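Local structure of phosphate transporter (Thermotoga maritima MSB8, 6L85) at residues L84-I88 and S389-Y393; A89-W93 and T384-S389. The protein probably imports phosphate across the cell membrane by coupling its movement to that of sodium ions, as a bacterial relative of the human SLC20 carriers. All coordinates share one frame; numbering follows the deposited sequence.

Contact 1 of 2, residues L84-I88 and S389-Y393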
ATOM      1  N   LEU B  84     -16.319 -28.113  -3.958  1.00 41.49           N
ATOM      2  CA  LEU B  84     -17.513 -27.619  -3.282  1.00 40.57           C
ATOM      3  C   LEU B  84     -17.767 -28.354  -1.969  1.00 44.13           C
ATOM      4  O   LEU B  84     -18.104 -27.724  -0.951  1.00 43.02           O
ATOM      5  CB  LEU B  84     -18.723 -27.732  -4.200  1.00 41.71           C
ATOM      6  CG  LEU B  84     -18.646 -26.936  -5.496  1.00 43.09           C
ATOM      7  CD1 LEU B  84     -19.974 -27.067  -6.209  1.00 46.20           C
ATOM      8  CD2 LEU B  84     -18.312 -25.465  -5.249  1.00 42.17           C
ATOM      9  N   SER B  85     -17.624 -29.687  -1.972  1.00 43.65           N
ATOM     10  CA  SER B  85     -17.866 -30.475  -0.761  1.00 39.98           C
ATOM     11  C   SER B  85     -16.940 -30.052   0.366  1.00 42.73           C
ATOM     12  O   SER B  85     -17.378 -29.887   1.510  1.00 46.57           O
ATOM     13  CB  SER B  85     -17.694 -31.972  -1.056  1.00 46.03           C
ATOM     14  OG  SER B  85     -18.757 -32.437  -1.880  1.00 52.60           O
ATOM     15  N   ALA B  86     -15.656 -29.872   0.053  1.00 41.54           N
ATOM     16  CA  ALA B  86     -14.685 -29.410   1.035  1.00 39.53           C
ATOM     17  C   ALA B  86     -15.064 -28.035   1.591  1.00 42.63           C
ATOM     18  O   ALA B  86     -14.978 -27.803   2.805  1.00 42.33           O
ATOM     19  CB  ALA B  86     -13.290 -29.381   0.405  1.00 34.00           C
ATOM     20  N   LEU B  87     -15.463 -27.104   0.715  1.00 38.78           N
ATOM     21  CA  LEU B  87     -15.869 -25.774   1.188  1.00 41.74           C
ATOM     22  C   LEU B  87     -17.046 -25.879   2.152  1.00 42.48           C
ATOM     23  O   LEU B  87     -17.025 -25.288   3.237  1.00 37.87           O
ATOM     24  CB  LEU B  87     -16.234 -24.855   0.008  1.00 37.02           C
ATOM     25  CG  LEU B  87     -15.130 -24.215  -0.862  1.00 43.38           C
ATOM     26  CD1 LEU B  87     -15.720 -23.560  -2.100  1.00 36.32           C
ATOM     27  CD2 LEU B  87     -14.259 -23.192  -0.099  1.00 36.98           C
ATOM     28  N   ILE B  88     -18.084 -26.636   1.768  1.00 44.39           N
ATOM     29  CA  ILE B  88     -19.247 -26.831   2.638  1.00 42.33           C
ATOM     30  C   ILE B  88     -18.816 -27.361   4.003  1.00 46.33           C
ATOM     31  O   ILE B  88     -19.198 -26.820   5.052  1.00 45.56           O
ATOM     32  CB  ILE B  88     -20.255 -27.796   1.981  1.00 50.99           C
ATOM     33  CG1 ILE B  88     -20.875 -27.179   0.728  1.00 57.10           C
ATOM     34  CG2 ILE B  88     -21.348 -28.181   2.981  1.00 49.11           C
ATOM     35  CD1 ILE B  88     -22.071 -27.967   0.179  1.00 58.12           C
ATOM     36  N   SER B 389     -16.738 -33.950   4.633  1.00 46.39           N
ATOM     37  CA  SER B 389     -16.584 -33.690   3.205  1.00 48.80           C
ATOM     38  C   SER B 389     -16.878 -34.942   2.386  1.00 49.81           C
ATOM     39  O   SER B 389     -17.561 -34.878   1.360  1.00 44.09           O
ATOM     40  CB  SER B 389     -15.163 -33.177   2.936  1.00 43.63           C
ATOM     41  OG  SER B 389     -14.947 -32.956   1.557  1.00 50.79           O
ATOM     42  N   ALA B 390     -16.356 -36.089   2.825  1.00 49.89           N
ATOM     43  CA  ALA B 390     -16.689 -37.361   2.191  1.00 51.12           C
ATOM     44  C   ALA B 390     -18.196 -37.579   2.165  1.00 50.53           C
ATOM     45  O   ALA B 390     -18.772 -37.943   1.129  1.00 53.31           O
ATOM     46  CB  ALA B 390     -15.990 -38.497   2.940  1.00 49.33           C
ATOM     47  N   ALA B 391     -18.857 -37.339   3.300  1.00 49.82           N
ATOM     48  CA  ALA B 391     -20.301 -37.532   3.375  1.00 48.69           C
ATOM     49  C   ALA B 391     -21.035 -36.599   2.425  1.00 56.70           C
ATOM     50  O   ALA B 391     -21.956 -37.022   1.715  1.00 56.39           O
ATOM     51  CB  ALA B 391     -20.776 -37.315   4.811  1.00 55.06           C
ATOM     52  N   VAL B 392     -20.666 -35.312   2.419  1.00 55.33           N
ATOM     53  CA  VAL B 392     -21.330 -34.366   1.521  1.00 51.58           C
ATOM     54  C   VAL B 392     -21.118 -34.778   0.072  1.00 53.76           C
ATOM     55  O   VAL B 392     -22.039 -34.722  -0.749  1.00 51.81           O
ATOM     56  CB  VAL B 392     -20.833 -32.926   1.765  1.00 52.34           C
ATOM     57  CG1 VAL B 392     -21.341 -31.998   0.651  1.00 49.95           C
ATOM     58  CG2 VAL B 392     -21.286 -32.423   3.129  1.00 52.32           C
ATOM     59  N   TYR B 393     -19.904 -35.214  -0.262  1.00 51.68           N
ATOM     60  CA  TYR B 393     -19.605 -35.551  -1.643  1.00 52.05           C
ATOM     61  C   TYR B 393     -20.410 -36.762  -2.099  1.00 61.06           C
ATOM     62  O   TYR B 393     -20.986 -36.752  -3.190  1.00 59.87           O
ATOM     63  CB  TYR B 393     -18.110 -35.806  -1.799  1.00 49.37           C
ATOM     64  CG  TYR B 393     -17.733 -36.273  -3.182  1.00 55.97           C
ATOM     65  CD1 TYR B 393     -17.902 -35.437  -4.281  1.00 53.66           C
ATOM     66  CD2 TYR B 393     -17.203 -37.547  -3.393  1.00 56.67           C
ATOM     67  CE1 TYR B 393     -17.555 -35.850  -5.553  1.00 55.62           C
ATOM     68  CE2 TYR B 393     -16.852 -37.973  -4.671  1.00 54.20           C
ATOM     69  CZ  TYR B 393     -17.038 -37.117  -5.744  1.00 59.30           C
ATOM     70  OH  TYR B 393     -16.704 -37.491  -7.022  1.00 59.46           O
TER

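Contact 2 of 2, residues A89-W93 and T384-S389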
ATOM      1  N   ALA B  89     -17.996 -28.423   4.007  1.00 38.94           N
ATOM      2  CA  ALA B  89     -17.674 -29.119   5.252  1.00 44.44           C
ATOM      3  C   ALA B  89     -16.815 -28.258   6.164  1.00 42.88           C
ATOM      4  O   ALA B  89     -17.063 -28.172   7.382  1.00 45.02           O
ATOM      5  CB  ALA B  89     -16.962 -30.454   4.957  1.00 37.99           C
ATOM      6  N   ALA B  90     -15.766 -27.650   5.594  1.00 43.29           N
ATOM      7  CA  ALA B  90     -14.888 -26.797   6.378  1.00 44.56           C
ATOM      8  C   ALA B  90     -15.651 -25.599   6.928  1.00 41.10           C
ATOM      9  O   ALA B  90     -15.537 -25.285   8.115  1.00 42.22           O
ATOM     10  CB  ALA B  90     -13.689 -26.347   5.541  1.00 38.74           C
ATOM     11  N   SER B  91     -16.440 -24.927   6.086  1.00 40.55           N
ATOM     12  CA  SER B  91     -17.224 -23.784   6.551  1.00 44.20           C
ATOM     13  C   SER B  91     -18.089 -24.168   7.731  1.00 47.49           C
ATOM     14  O   SER B  91     -18.177 -23.429   8.719  1.00 42.04           O
ATOM     15  CB  SER B  91     -18.118 -23.263   5.426  1.00 41.92           C
ATOM     16  OG  SER B  91     -17.333 -22.685   4.416  1.00 54.04           O
ATOM     17  N   PHE B  92     -18.770 -25.317   7.619  1.00 46.85           N
ATOM     18  CA  PHE B  92     -19.646 -25.778   8.687  1.00 48.28           C
ATOM     19  C   PHE B  92     -18.890 -25.882  10.002  1.00 47.08           C
ATOM     20  O   PHE B  92     -19.313 -25.324  11.029  1.00 45.62           O
ATOM     21  CB  PHE B  92     -20.256 -27.135   8.318  1.00 52.37           C
ATOM     22  CG  PHE B  92     -21.160 -27.676   9.371  1.00 51.83           C
ATOM     23  CD1 PHE B  92     -22.446 -27.177   9.508  1.00 54.90           C
ATOM     24  CD2 PHE B  92     -20.711 -28.627  10.268  1.00 51.88           C
ATOM     25  CE1 PHE B  92     -23.285 -27.642  10.502  1.00 56.37           C
ATOM     26  CE2 PHE B  92     -21.553 -29.102  11.272  1.00 56.96           C
ATOM     27  CZ  PHE B  92     -22.837 -28.617  11.382  1.00 58.00           C
ATOM     28  N   TRP B  93     -17.761 -26.593   9.995  1.00 43.67           N
ATOM     29  CA  TRP B  93     -17.072 -26.781  11.273  1.00 47.14           C
ATOM     30  C   TRP B  93     -16.428 -25.484  11.776  1.00 45.99           C
ATOM     31  O   TRP B  93     -16.410 -25.231  12.991  1.00 45.55           O
ATOM     32  CB  TRP B  93     -16.067 -27.929  11.165  1.00 44.34           C
ATOM     33  CG  TRP B  93     -16.823 -29.200  11.132  1.00 51.61           C
ATOM     34  CD1 TRP B  93     -17.040 -30.008  10.043  1.00 51.87           C
ATOM     35  CD2 TRP B  93     -17.557 -29.778  12.213  1.00 53.23           C
ATOM     36  NE1 TRP B  93     -17.835 -31.067  10.395  1.00 52.77           N
ATOM     37  CE2 TRP B  93     -18.168 -30.954  11.719  1.00 54.88           C
ATOM     38  CE3 TRP B  93     -17.744 -29.429  13.557  1.00 50.69           C
ATOM     39  CZ2 TRP B  93     -18.946 -31.785  12.525  1.00 50.49           C
ATOM     40  CZ3 TRP B  93     -18.526 -30.249  14.354  1.00 54.86           C
ATOM     41  CH2 TRP B  93     -19.113 -31.418  13.834  1.00 59.52           C
ATOM     42  N   THR B 384     -12.567 -34.937  11.334  1.00 46.77           N
ATOM     43  CA  THR B 384     -13.973 -34.534  11.324  1.00 45.98           C
ATOM     44  C   THR B 384     -14.352 -33.883   9.998  1.00 49.12           C
ATOM     45  O   THR B 384     -15.389 -34.204   9.401  1.00 48.78           O
ATOM     46  CB  THR B 384     -14.248 -33.565  12.475  1.00 48.40           C
ATOM     47  OG1 THR B 384     -13.833 -34.159  13.710  1.00 47.72           O
ATOM     48  CG2 THR B 384     -15.728 -33.211  12.541  1.00 44.60           C
ATOM     49  N   VAL B 385     -13.525 -32.954   9.518  1.00 45.80           N
ATOM     50  CA  VAL B 385     -13.866 -32.284   8.267  1.00 49.37           C
ATOM     51  C   VAL B 385     -13.700 -33.234   7.097  1.00 46.29           C
ATOM     52  O   VAL B 385     -14.501 -33.208   6.152  1.00 41.47           O
ATOM     53  CB  VAL B 385     -13.035 -31.002   8.071  1.00 46.03           C
ATOM     54  CG1 VAL B 385     -13.395 -30.370   6.750  1.00 39.78           C
ATOM     55  CG2 VAL B 385     -13.307 -30.018   9.208  1.00 46.99           C
ATOM     56  N   ALA B 386     -12.656 -34.077   7.122  1.00 45.09           N
ATOM     57  CA  ALA B 386     -12.501 -35.075   6.063  1.00 45.87           C
ATOM     58  C   ALA B 386     -13.744 -35.954   5.958  1.00 47.36           C
ATOM     59  O   ALA B 386     -14.285 -36.156   4.861  1.00 50.74           O
ATOM     60  CB  ALA B 386     -11.244 -35.915   6.304  1.00 46.16           C
ATOM     61  N   ALA B 387     -14.250 -36.432   7.101  1.00 47.52           N
ATOM     62  CA  ALA B 387     -15.424 -37.301   7.095  1.00 47.95           C
ATOM     63  C   ALA B 387     -16.664 -36.548   6.642  1.00 47.38           C
ATOM     64  O   ALA B 387     -17.484 -37.089   5.891  1.00 51.87           O
ATOM     65  CB  ALA B 387     -15.631 -37.910   8.485  1.00 47.38           C
ATOM     66  N   THR B 388     -16.819 -35.294   7.084  1.00 50.89           N
ATOM     67  CA  THR B 388     -17.965 -34.492   6.668  1.00 45.15           C
ATOM     68  C   THR B 388     -17.927 -34.214   5.170  1.00 46.11           C
ATOM     69  O   THR B 388     -18.961 -34.235   4.498  1.00 49.13           O
ATOM     70  CB  THR B 388     -17.985 -33.180   7.458  1.00 50.42           C
ATOM     71  OG1 THR B 388     -17.934 -33.462   8.863  1.00 50.81           O
ATOM     72  CG2 THR B 388     -19.225 -32.363   7.146  1.00 44.00           C
ATOM     73  N   SER B 389     -16.738 -33.950   4.633  1.00 46.39           N
ATOM     74  CA  SER B 389     -16.584 -33.690   3.205  1.00 48.80           C
ATOM     75  C   SER B 389     -16.878 -34.942   2.386  1.00 49.81           C
ATOM     76  O   SER B 389     -17.561 -34.878   1.360  1.00 44.09           O
ATOM     77  CB  SER B 389     -15.163 -33.177   2.936  1.00 43.63           C
ATOM     78  OG  SER B 389     -14.947 -32.956   1.557  1.00 50.79           O
TER

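Contact 1 of 2, residues L84-I88 and S389-Y393
S85 and Y393 meet where helix 76-99 crosses helix 368-400; the axes of L84-I88 and S389-Y393 run at 129° between their N-to-C directions and approach to 8.3 Å. The contact is made by van der Waals packing, with no hydrogen bond passing between the two segments. CB of S85 is directed at the other helix, and OG lies 3.2 Å from CA of Y393 and at the edge of the tyrosine ring, in its plane. CG1 of V392 packs 3.6 Å from the same OG of S85. This hydroxyl is hydrogen-bonded to the backbone O of Y81 on its own helix, so a small polar residue can be buried here without needing a partner across the interface. S389 spends its hydroxyl on a third helix: OG, anti to the backbone N (chi1 178°), is hydrogen-bonded to O of G113 while it rests 3.5 Å from N of A86. With a serine facing an alanine, CA of S389 and CA of A86 come to 5.2 Å. The apolar pair is I88 and V392, CD1 of I88 lying 4.1 Å from CG1 of V392 as the two branched side chains cross obliquely. Y393 gives its CA and CB to the contact; its ring leads away to stack edge-to-face on F117. The segments thus cohere by the close fit of small residues, while the hydrogen bond from Y393 OH to E78 OE1 ties helix 368-400 to helix 76-99 nearby.

Contact 2 of 2, residues A89-W93 and T384-S389
OG1 of T388 is held from two helices: it accepts the indole N-H of W93, NE1 to OG1 2.8 Å with an angle of 155° at the hydrogen, and donates to the backbone O of T384 one turn earlier, 2.7 Å from that OG1. That carbonyl also takes the N-H of T388, the two donors reaching it from opposite faces of its plane. Threonine suits this place because its hydroxyl turns back to its own helix and still serves the tryptophan. The indole offers an apolar face besides its N-H: CG2 of T384 lies over it as a CH-pi contact, 3.7 Å from the centroid of the six-membered ring, and CD2 of F92, the residue before W93, lies over the rim of the opposite face. Were W93 an alanine, OG1 of T388 would probably lose its indole donor and the methyl of T384 the ring it lies on. Small A89 presses its CB to within 3.5 Å of N of S389. Valine serves two neighbours at once, CG1 of V385 reaching A90 while CG2 lies 3.8 Å from CD1 of W93. Helix 106-121 packs against A90 and V385 through S109, and helix 2-32 touches A90 through M14.

Both contacts join helix 76-99 to helix 368-400, and they follow one another along a single crossing, their centres about 7 Å apart, with S389 common to both. Contact 1 is the more buried; contact 2 is partly buried, with W93, T384 and T388 all partly exposed, yet it covers more surface, 312 against 239 Å². Their chemistry differs accordingly. Contact 2 holds its helix-to-helix hydrogen bond, W93 NE1 to T388 OG1, within its own segments and adds a CH-pi contact, whereas at contact 1 the bond joining the same two helices, from Y393 to E78, lies outside the segments. Helices 2-32 and 106-121 flank both, while helix 260-275 touches L84 and L87 at contact 1.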